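Local structure of acyl-homoserine-lactone synthase (Mesorhizobium sp. ORS 3359, 6WNS) at residues I29-R34 against A38-I43; S71-T76 against R139-V144; V125-L130 against G197-D202. The protein synthesises an acyl-homoserine lactone quorum-sensing signal from an acyl-coenzyme A donor and, as in other family members, probably S-adenosylmethionine. All blocks are in the same frame, centred on the assembly; numbering follows the deposited sequence.

Interaction 1. Residues I29-R34 against A38-I43; sequences IYVKQR and AVARPI
The loop segment A38-I43 meets the end of a helix chiefly through V31, whose two methyls each reach a different residue of that loop. CG2 of V31 comes up to the backbone oxygen O of V39 at 3.6 Å, while CG1 of V31 lies 4.2 Å from CA of A40, close to its CB as well. With CG1 anti to the backbone N (chi1 168°) and CG2 beside that nitrogen, the two branches spread along the passing chain. A38 fills in next to them: its CB sits 3.3 Å from O of Y30 and also grazes CB of Y30 at 4.2 Å, before the tyrosine ring leads off in another direction. No hydrogen bond joins the two segments, so apolar groups and backbone carry the contact.

Behind these groups the helix ends in a Schellman motif, with R34 (positive phi) as its C-prime residue: N of R34 bonds to O of V31 at 3.0 Å, and N of R35 reaches back to O of Y30, the same oxygen that A38 touches. Further out, the ring of Y30 makes a cation-pi contact with R105, tying the helix terminus to strand 100-108. The whole is a surface contact where helix 16-31 gives way to the loop that runs on toward strand 56-60.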
loop_
_atom_site.group_PDB
_atom_site.type_symbol
_atom_site.label_atom_id
_atom_site.label_comp_id
_atom_site.label_asym_id
_atom_site.label_seq_id
_atom_site.Cartn_x
_atom_site.Cartn_y
_atom_site.Cartn_z
ATOM N N ILE A 29 0.764 -6.438 13.649
ATOM C CA ILE A 29 -0.110 -5.308 13.274
ATOM C C ILE A 29 -1.536 -5.793 13.117
ATOM O O ILE A 29 -2.452 -5.129 13.642
ATOM C CB ILE A 29 0.365 -4.679 11.967
ATOM C CG1 ILE A 29 1.645 -3.882 12.154
ATOM C CG2 ILE A 29 -0.736 -3.837 11.311
ATOM C CD1 ILE A 29 2.228 -3.466 10.824
ATOM N N TYR A 30 -1.739 -6.855 12.340
ATOM C CA TYR A 30 -3.084 -7.215 11.843
ATOM C C TYR A 30 -3.715 -8.246 12.754
ATOM O O TYR A 30 -4.977 -8.203 12.866
ATOM C CB TYR A 30 -3.056 -7.701 10.382
ATOM C CG TYR A 30 -2.644 -6.612 9.444
ATOM C CD1 TYR A 30 -1.330 -6.485 9.033
ATOM C CD2 TYR A 30 -3.552 -5.638 9.037
ATOM C CE1 TYR A 30 -0.944 -5.456 8.191
ATOM C CE2 TYR A 30 -3.169 -4.577 8.220
ATOM C CZ TYR A 30 -1.854 -4.478 7.821
ATOM O OH TYR A 30 -1.480 -3.456 7.009
ATOM N N VAL A 31 -2.951 -9.257 13.209
ATOM C CA VAL A 31 -3.574 -10.354 14.001
ATOM C C VAL A 31 -3.655 -9.879 15.458
ATOM O O VAL A 31 -4.779 -10.058 16.030
ATOM C CB VAL A 31 -2.861 -11.707 13.830
ATOM C CG1 VAL A 31 -3.304 -12.753 14.837
ATOM C CG2 VAL A 31 -3.108 -12.202 12.383
ATOM N N LYS A 32 -2.555 -9.303 16.000
ATOM C CA LYS A 32 -2.384 -9.061 17.456
ATOM C C LYS A 32 -3.308 -7.893 17.816
ATOM O O LYS A 32 -3.849 -7.873 18.931
ATOM C CB LYS A 32 -0.890 -8.906 17.793
ATOM C CG LYS A 32 -0.441 -9.372 19.163
ATOM C CD LYS A 32 1.027 -9.092 19.475
ATOM C CE LYS A 32 1.266 -7.698 20.031
ATOM N NZ LYS A 32 2.376 -7.015 19.314
ATOM N N GLN A 33 -3.656 -7.014 16.898
ATOM C CA GLN A 33 -4.678 -5.989 17.269
ATOM C C GLN A 33 -6.043 -6.228 16.590
ATOM O O GLN A 33 -6.917 -5.321 16.663
ATOM C CB GLN A 33 -4.059 -4.617 17.078
ATOM C CG GLN A 33 -4.103 -4.131 15.670
ATOM C CD GLN A 33 -2.991 -3.126 15.506
ATOM O OE1 GLN A 33 -3.032 -2.265 14.633
ATOM N NE2 GLN A 33 -1.987 -3.228 16.365
ATOM N N ARG A 34 -6.263 -7.453 16.095
ATOM C CA ARG A 34 -7.570 -8.056 15.722
ATOM C C ARG A 34 -8.297 -7.127 14.757
ATOM O O ARG A 34 -9.483 -6.799 14.972
ATOM C CB ARG A 34 -8.367 -8.397 16.980
ATOM C CG ARG A 34 -7.733 -9.537 17.765
ATOM C CD ARG A 34 -8.722 -10.173 18.695
ATOM N NE ARG A 34 -9.324 -9.195 19.588
ATOM C CZ ARG A 34 -8.901 -8.900 20.828
ATOM N NH1 ARG A 34 -7.819 -9.478 21.332
ATOM N NH2 ARG A 34 -9.567 -8.025 21.571
ATOM N N ALA A 38 -8.647 -10.376 9.680
ATOM C CA ALA A 38 -7.245 -10.921 9.717
ATOM C C ALA A 38 -7.335 -12.379 10.170
ATOM O O ALA A 38 -7.985 -12.615 11.153
ATOM C CB ALA A 38 -6.414 -10.146 10.681
ATOM N N VAL A 39 -6.663 -13.329 9.532
ATOM C CA VAL A 39 -6.810 -14.749 9.914
ATOM C C VAL A 39 -5.638 -15.124 10.850
ATOM O O VAL A 39 -4.506 -14.873 10.465
ATOM C CB VAL A 39 -6.776 -15.629 8.648
ATOM C CG1 VAL A 39 -6.731 -17.103 8.993
ATOM C CG2 VAL A 39 -8.026 -15.240 7.771
ATOM N N ALA A 40 -5.956 -15.622 11.994
ATOM C CA ALA A 40 -4.973 -16.108 13.001
ATOM C C ALA A 40 -4.349 -17.377 12.489
ATOM O O ALA A 40 -5.081 -18.351 12.339
ATOM C CB ALA A 40 -5.609 -16.366 14.304
ATOM N N ARG A 41 -3.036 -17.402 12.316
ATOM C CA ARG A 41 -2.308 -18.617 11.887
ATOM C C ARG A 41 -1.638 -19.327 13.062
ATOM O O ARG A 41 -1.413 -18.731 14.111
ATOM C CB ARG A 41 -1.271 -18.149 10.879
ATOM C CG ARG A 41 -1.768 -17.411 9.659
ATOM C CD ARG A 41 -2.890 -18.168 8.968
ATOM N NE ARG A 41 -3.216 -17.436 7.712
ATOM C CZ ARG A 41 -3.797 -18.016 6.647
ATOM N NH1 ARG A 41 -4.229 -19.284 6.697
ATOM N NH2 ARG A 41 -4.035 -17.279 5.568
ATOM N N PRO A 42 -1.391 -20.641 12.949
ATOM C CA PRO A 42 -0.744 -21.460 13.972
ATOM C C PRO A 42 0.690 -21.020 14.277
ATOM O O PRO A 42 1.173 -21.293 15.332
ATOM C CB PRO A 42 -0.808 -22.880 13.450
ATOM C CG PRO A 42 -1.840 -22.843 12.356
ATOM C CD PRO A 42 -1.780 -21.475 11.794
ATOM N N ILE A 43 1.289 -20.275 13.388
ATOM C CA ILE A 43 2.599 -19.606 13.618
ATOM C C ILE A 43 2.370 -18.121 13.469
ATOM O O ILE A 43 1.333 -17.695 12.871
ATOM C CB ILE A 43 3.660 -20.125 12.639
ATOM C CG1 ILE A 43 3.238 -19.901 11.194
ATOM C CG2 ILE A 43 3.966 -21.574 12.925
ATOM C CD1 ILE A 43 4.390 -20.122 10.195
#

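Interaction 2. Residues S71-T76 against R139-V144; sequences SRLVPT and RQISVV
L73 and I141 meet on the helix-covered face of the mixed sheet of an acetyltransferase-like (GNAT) fold, the clan to which autoinducer synthases belong. Their strands, 69-75 and 140-146, are not neighbours: strand 100-108 runs between them, antiparallel to the first and parallel to the second. The contact is therefore made by side chains reaching across an intervening strand, and the nearest CA pairs, T76 with S142 and L73 with I141, stay 8.0 and 8.4 Å apart.

The apolar part is a single meeting of methyls. CD2 of L73 approaches CG2 of I141 at 4.3 Å; the leucine leaves its strand obliquely, and its outer torsion (chi2 172°) sends CD1 straight on, so that the other branch, CD2, turns back to I141. I141 also packs on W103 of the middle strand and on A133 of helix 121-135, which covers this face of the sheet.

The backbone bonds go to third parties. L73 pairs with L56 on one flank, whereas V74 pairs with E102 and T76 with I100 of the middle strand; none joins the two segments directly.

The second contact sets a methyl against a hydroxyl, between T76 and S142, both buried. OG1 of T76 is held by O of I100 and N of A97, which fixes the rotation of the side chain (chi1 54°) and presents its methyl, not its hydroxyl, to the serine. OG of S142, for which the model offers no hydrogen-bonding partner, lies 3.5 Å from CG2 of T76.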
loop_
_atom_site.group_PDB
_atom_site.type_symbol
_atom_site.label_atom_id
_atom_site.label_comp_id
_atom_site.label_asym_id
_atom_site.label_seq_id
_atom_site.Cartn_x
_atom_site.Cartn_y
_atom_site.Cartn_z
ATOM N N SER A 71 3.928 -1.021 2.074
ATOM C CA SER A 71 2.673 -1.202 1.325
ATOM C C SER A 71 2.834 -2.360 0.365
ATOM O O SER A 71 3.958 -2.828 0.188
ATOM C CB SER A 71 2.256 0.102 0.667
ATOM O OG SER A 71 3.363 0.925 0.508
ATOM N N ARG A 72 1.729 -2.772 -0.212
ATOM C CA ARG A 72 1.649 -3.903 -1.148
ATOM C C ARG A 72 0.853 -3.451 -2.358
ATOM O O ARG A 72 -0.059 -2.621 -2.212
ATOM C CB ARG A 72 0.958 -5.101 -0.529
ATOM C CG ARG A 72 0.860 -6.326 -1.404
ATOM C CD ARG A 72 0.200 -7.442 -0.600
ATOM N NE ARG A 72 -1.188 -7.215 -0.170
ATOM C CZ ARG A 72 -1.952 -8.165 0.305
ATOM N NH1 ARG A 72 -1.425 -9.382 0.456
ATOM N NH2 ARG A 72 -3.232 -7.939 0.620
ATOM N N LEU A 73 1.345 -3.855 -3.505
ATOM C CA LEU A 73 0.647 -3.646 -4.793
ATOM C C LEU A 73 0.391 -5.010 -5.411
ATOM O O LEU A 73 1.360 -5.861 -5.523
ATOM C CB LEU A 73 1.536 -2.805 -5.690
ATOM C CG LEU A 73 1.620 -1.328 -5.345
ATOM C CD1 LEU A 73 2.680 -0.649 -6.189
ATOM C CD2 LEU A 73 0.274 -0.641 -5.510
ATOM N N VAL A 74 -0.807 -5.140 -5.963
ATOM C CA VAL A 74 -1.251 -6.325 -6.734
ATOM C C VAL A 74 -1.803 -5.900 -8.093
ATOM O O VAL A 74 -2.604 -4.971 -8.165
ATOM C CB VAL A 74 -2.305 -7.038 -5.884
ATOM C CG1 VAL A 74 -2.894 -8.244 -6.575
ATOM C CG2 VAL A 74 -1.709 -7.461 -4.552
ATOM N N PRO A 75 -1.451 -6.586 -9.196
ATOM C CA PRO A 75 -1.992 -6.227 -10.514
ATOM C C PRO A 75 -3.529 -6.318 -10.497
ATOM O O PRO A 75 -4.113 -7.294 -10.001
ATOM C CB PRO A 75 -1.344 -7.237 -11.479
ATOM C CG PRO A 75 -0.514 -8.172 -10.693
ATOM C CD PRO A 75 -0.645 -7.811 -9.224
ATOM N N THR A 76 -4.224 -5.290 -10.939
ATOM C CA THR A 76 -5.711 -5.347 -10.936
ATOM C C THR A 76 -6.229 -6.406 -11.919
ATOM O O THR A 76 -7.395 -6.788 -11.757
ATOM C CB THR A 76 -6.389 -4.019 -11.252
ATOM O OG1 THR A 76 -5.884 -3.496 -12.495
ATOM C CG2 THR A 76 -6.270 -3.061 -10.093
ATOM N N ARG A 139 0.207 3.471 -13.929
ATOM C CA ARG A 139 -0.256 4.864 -14.235
ATOM C C ARG A 139 -1.305 5.260 -13.186
ATOM O O ARG A 139 -1.404 6.509 -12.787
ATOM C CB ARG A 139 -0.818 4.915 -15.650
ATOM C CG ARG A 139 0.128 4.319 -16.674
ATOM C CD ARG A 139 1.011 5.375 -17.303
ATOM N NE ARG A 139 0.274 6.361 -18.087
ATOM C CZ ARG A 139 -0.138 6.190 -19.344
ATOM N NH1 ARG A 139 0.064 5.040 -19.965
ATOM N NH2 ARG A 139 -0.800 7.152 -19.958
ATOM N N GLN A 140 -2.045 4.261 -12.684
ATOM C CA GLN A 140 -2.991 4.517 -11.582
ATOM C C GLN A 140 -2.910 3.407 -10.517
ATOM O O GLN A 140 -2.492 2.223 -10.847
ATOM C CB GLN A 140 -4.412 4.643 -12.117
ATOM C CG GLN A 140 -4.558 5.783 -13.145
ATOM C CD GLN A 140 -6.015 5.642 -13.767
ATOM O OE1 GLN A 140 -6.426 4.643 -14.209
ATOM N NE2 GLN A 140 -6.854 6.669 -13.635
ATOM N N ILE A 141 -3.433 3.738 -9.323
ATOM C CA ILE A 141 -3.494 2.792 -8.155
ATOM C C ILE A 141 -4.910 2.835 -7.580
ATOM O O ILE A 141 -5.410 4.061 -7.299
ATOM C CB ILE A 141 -2.484 3.183 -7.064
ATOM C CG1 ILE A 141 -1.044 3.013 -7.542
ATOM C CG2 ILE A 141 -2.743 2.360 -5.791
ATOM C CD1 ILE A 141 -0.106 4.024 -6.906
ATOM N N SER A 142 -5.562 1.573 -7.519
ATOM C CA SER A 142 -6.899 1.426 -6.896
ATOM C C SER A 142 -6.703 1.069 -5.424
ATOM O O SER A 142 -5.640 0.483 -5.103
ATOM C CB SER A 142 -7.782 0.450 -7.605
ATOM O OG SER A 142 -7.250 -0.849 -7.579
ATOM N N VAL A 143 -7.638 1.466 -4.553
ATOM C CA VAL A 143 -7.490 1.203 -3.087
ATOM C C VAL A 143 -8.855 1.270 -2.417
ATOM O O VAL A 143 -9.743 2.081 -2.793
ATOM C CB VAL A 143 -6.484 2.189 -2.471
ATOM C CG1 VAL A 143 -7.007 3.635 -2.556
ATOM C CG2 VAL A 143 -6.078 1.862 -1.048
ATOM N N VAL A 144 -8.988 0.466 -1.392
ATOM C CA VAL A 144 -10.108 0.470 -0.424
ATOM C C VAL A 144 -9.497 1.020 0.869
ATOM O O VAL A 144 -8.455 0.449 1.333
ATOM C CB VAL A 144 -10.646 -0.968 -0.219
ATOM C CG1 VAL A 144 -11.784 -0.959 0.817
ATOM C CG2 VAL A 144 -11.082 -1.646 -1.522
#

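Interaction 3. Residues V125-L130 against G197-D202; sequences VLCGLL and GAILAD
I199 contributes most to this contact, packing on a buried flank of helix 121-135 with a side chain that forks over C127 and G128. Its longer branch, CG1 and CD1, is fully extended (chi2 -173°) and ends over the cysteine, with CD1 of I199 at 3.7 Å from SG of C127 and almost as near to its CB. The shorter branch faces the glycine, CG2 of I199 standing 4.4 Å from CA of G128. C127 turns its sulfur anti to the backbone N (chi1 -157°), and the C127 side chain also packs on T189 and R190 of helix 183-192.

G128, second in buried surface, offers bare backbone, and the tail comes close: CA of G128 is 6.5 Å from CA of L200. The end of L200 bends back toward the helix so that CD2 of L200 lies 3.7 Å from O of G128. The leucine methyl thus settles beside a carbonyl oxygen that also accepts a hydrogen bond from OG1 of T132, one turn further on.

No hydrogen bond crosses between the segments. The tail is also held by backbone hydrogen bonds from I199 and A201 to I4 of strand 4-7, and so joins that strand to helix 121-135, the helix that connects parallel strands 100-108 and 140-146 in the beta-alpha-beta crossover at the centre of the GNAT fold.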
loop_
_atom_site.group_PDB
_atom_site.type_symbol
_atom_site.label_atom_id
_atom_site.label_comp_id
_atom_site.label_asym_id
_atom_site.label_seq_id
_atom_site.Cartn_x
_atom_site.Cartn_y
_atom_site.Cartn_z
ATOM N N VAL A 125 7.161 6.386 2.767
ATOM C CA VAL A 125 6.316 5.268 2.241
ATOM C C VAL A 125 5.368 5.779 1.148
ATOM O O VAL A 125 5.266 5.133 0.114
ATOM C CB VAL A 125 5.491 4.603 3.362
ATOM C CG1 VAL A 125 4.609 3.507 2.786
ATOM C CG2 VAL A 125 6.369 4.082 4.487
ATOM N N LEU A 126 4.631 6.859 1.405
ATOM C CA LEU A 126 3.645 7.356 0.412
ATOM C C LEU A 126 4.402 7.826 -0.864
ATOM O O LEU A 126 4.153 7.328 -1.961
ATOM C CB LEU A 126 2.854 8.478 1.086
ATOM C CG LEU A 126 1.825 8.059 2.143
ATOM C CD1 LEU A 126 1.304 9.270 2.885
ATOM C CD2 LEU A 126 0.648 7.348 1.482
ATOM N N CYS A 127 5.377 8.707 -0.721
ATOM C CA CYS A 127 6.220 9.129 -1.870
ATOM C C CYS A 127 6.832 7.905 -2.585
ATOM O O CYS A 127 6.881 7.913 -3.818
ATOM C CB CYS A 127 7.309 10.069 -1.399
ATOM S SG CYS A 127 7.853 11.069 -2.792
ATOM N N GLY A 128 7.239 6.868 -1.837
ATOM C CA GLY A 128 8.000 5.721 -2.365
ATOM C C GLY A 128 7.091 4.838 -3.188
ATOM O O GLY A 128 7.556 4.234 -4.196
ATOM N N LEU A 129 5.826 4.790 -2.759
ATOM C CA LEU A 129 4.732 4.064 -3.452
ATOM C C LEU A 129 4.580 4.695 -4.841
ATOM O O LEU A 129 4.620 3.935 -5.801
ATOM C CB LEU A 129 3.420 4.141 -2.670
ATOM C CG LEU A 129 2.281 3.318 -3.277
ATOM C CD1 LEU A 129 2.522 1.803 -3.096
ATOM C CD2 LEU A 129 0.923 3.733 -2.710
ATOM N N LEU A 130 4.429 6.020 -4.931
ATOM C CA LEU A 130 4.198 6.712 -6.236
ATOM C C LEU A 130 5.424 6.542 -7.123
ATOM O O LEU A 130 5.260 6.292 -8.328
ATOM C CB LEU A 130 3.943 8.197 -6.026
ATOM C CG LEU A 130 2.687 8.523 -5.236
ATOM C CD1 LEU A 130 2.591 10.017 -4.994
ATOM C CD2 LEU A 130 1.462 7.987 -5.956
ATOM N N GLY A 197 17.006 13.612 -0.135
ATOM C CA GLY A 197 17.930 12.620 -0.725
ATOM C C GLY A 197 17.158 11.694 -1.710
ATOM O O GLY A 197 15.921 11.996 -2.132
ATOM N N ALA A 198 17.873 10.631 -2.184
ATOM C CA ALA A 198 17.249 9.491 -2.900
ATOM C C ALA A 198 16.255 8.820 -1.957
ATOM O O ALA A 198 16.534 8.809 -0.737
ATOM C CB ALA A 198 18.310 8.525 -3.352
ATOM N N ILE A 199 15.141 8.277 -2.479
ATOM C CA ILE A 199 14.162 7.538 -1.638
ATOM C C ILE A 199 14.231 6.065 -2.069
ATOM O O ILE A 199 14.469 5.220 -1.196
ATOM C CB ILE A 199 12.718 8.080 -1.711
ATOM C CG1 ILE A 199 12.571 9.556 -1.391
ATOM C CG2 ILE A 199 11.830 7.315 -0.757
ATOM C CD1 ILE A 199 11.111 9.975 -1.307
ATOM N N LEU A 200 14.080 5.764 -3.363
ATOM C CA LEU A 200 14.130 4.363 -3.892
ATOM C C LEU A 200 15.566 3.844 -3.890
ATOM O O LEU A 200 16.424 4.563 -4.409
ATOM C CB LEU A 200 13.617 4.322 -5.333
ATOM C CG LEU A 200 12.281 5.011 -5.602
ATOM C CD1 LEU A 200 11.927 4.901 -7.080
ATOM C CD2 LEU A 200 11.187 4.404 -4.733
ATOM N N ALA A 201 15.789 2.616 -3.415
ATOM C CA ALA A 201 16.979 1.779 -3.723
ATOM C C ALA A 201 16.756 1.051 -5.068
ATOM O O ALA A 201 16.274 -0.112 -5.086
ATOM C CB ALA A 201 17.234 0.828 -2.579
ATOM N N ASP A 202 17.098 1.751 -6.152
ATOM C CA ASP A 202 16.973 1.407 -7.601
ATOM C C ASP A 202 18.025 0.388 -8.084
ATOM O O ASP A 202 17.658 -0.593 -8.769
ATOM C CB ASP A 202 17.275 2.660 -8.436
ATOM C CG ASP A 202 16.126 3.604 -8.740
ATOM O OD1 ASP A 202 16.375 4.811 -8.761
ATOM O OD2 ASP A 202 15.011 3.111 -9.000
#

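In the fold
Interactions 2 and 3 are joined through helix 121-135: their centres are 16 Å apart, and they touch where that helix lies on the sheet. CD1 of L73 meets CD1 of L129 at 4.0 Å, while OG of S71 packs against CG1 of V125 at 3.7 Å. The same helix thus takes the sheet on one flank and the C-terminal tail on another. Interaction 1 stands apart, its centre 23 Å from that of interaction 2 and 28 Å from that of interaction 3, which lies on the opposite side of the chain's centre. In GNAT enzymes the acyl-CoA cleft opens between the strands corresponding to 100-108 and 140-146, so interaction 2 probably borders it.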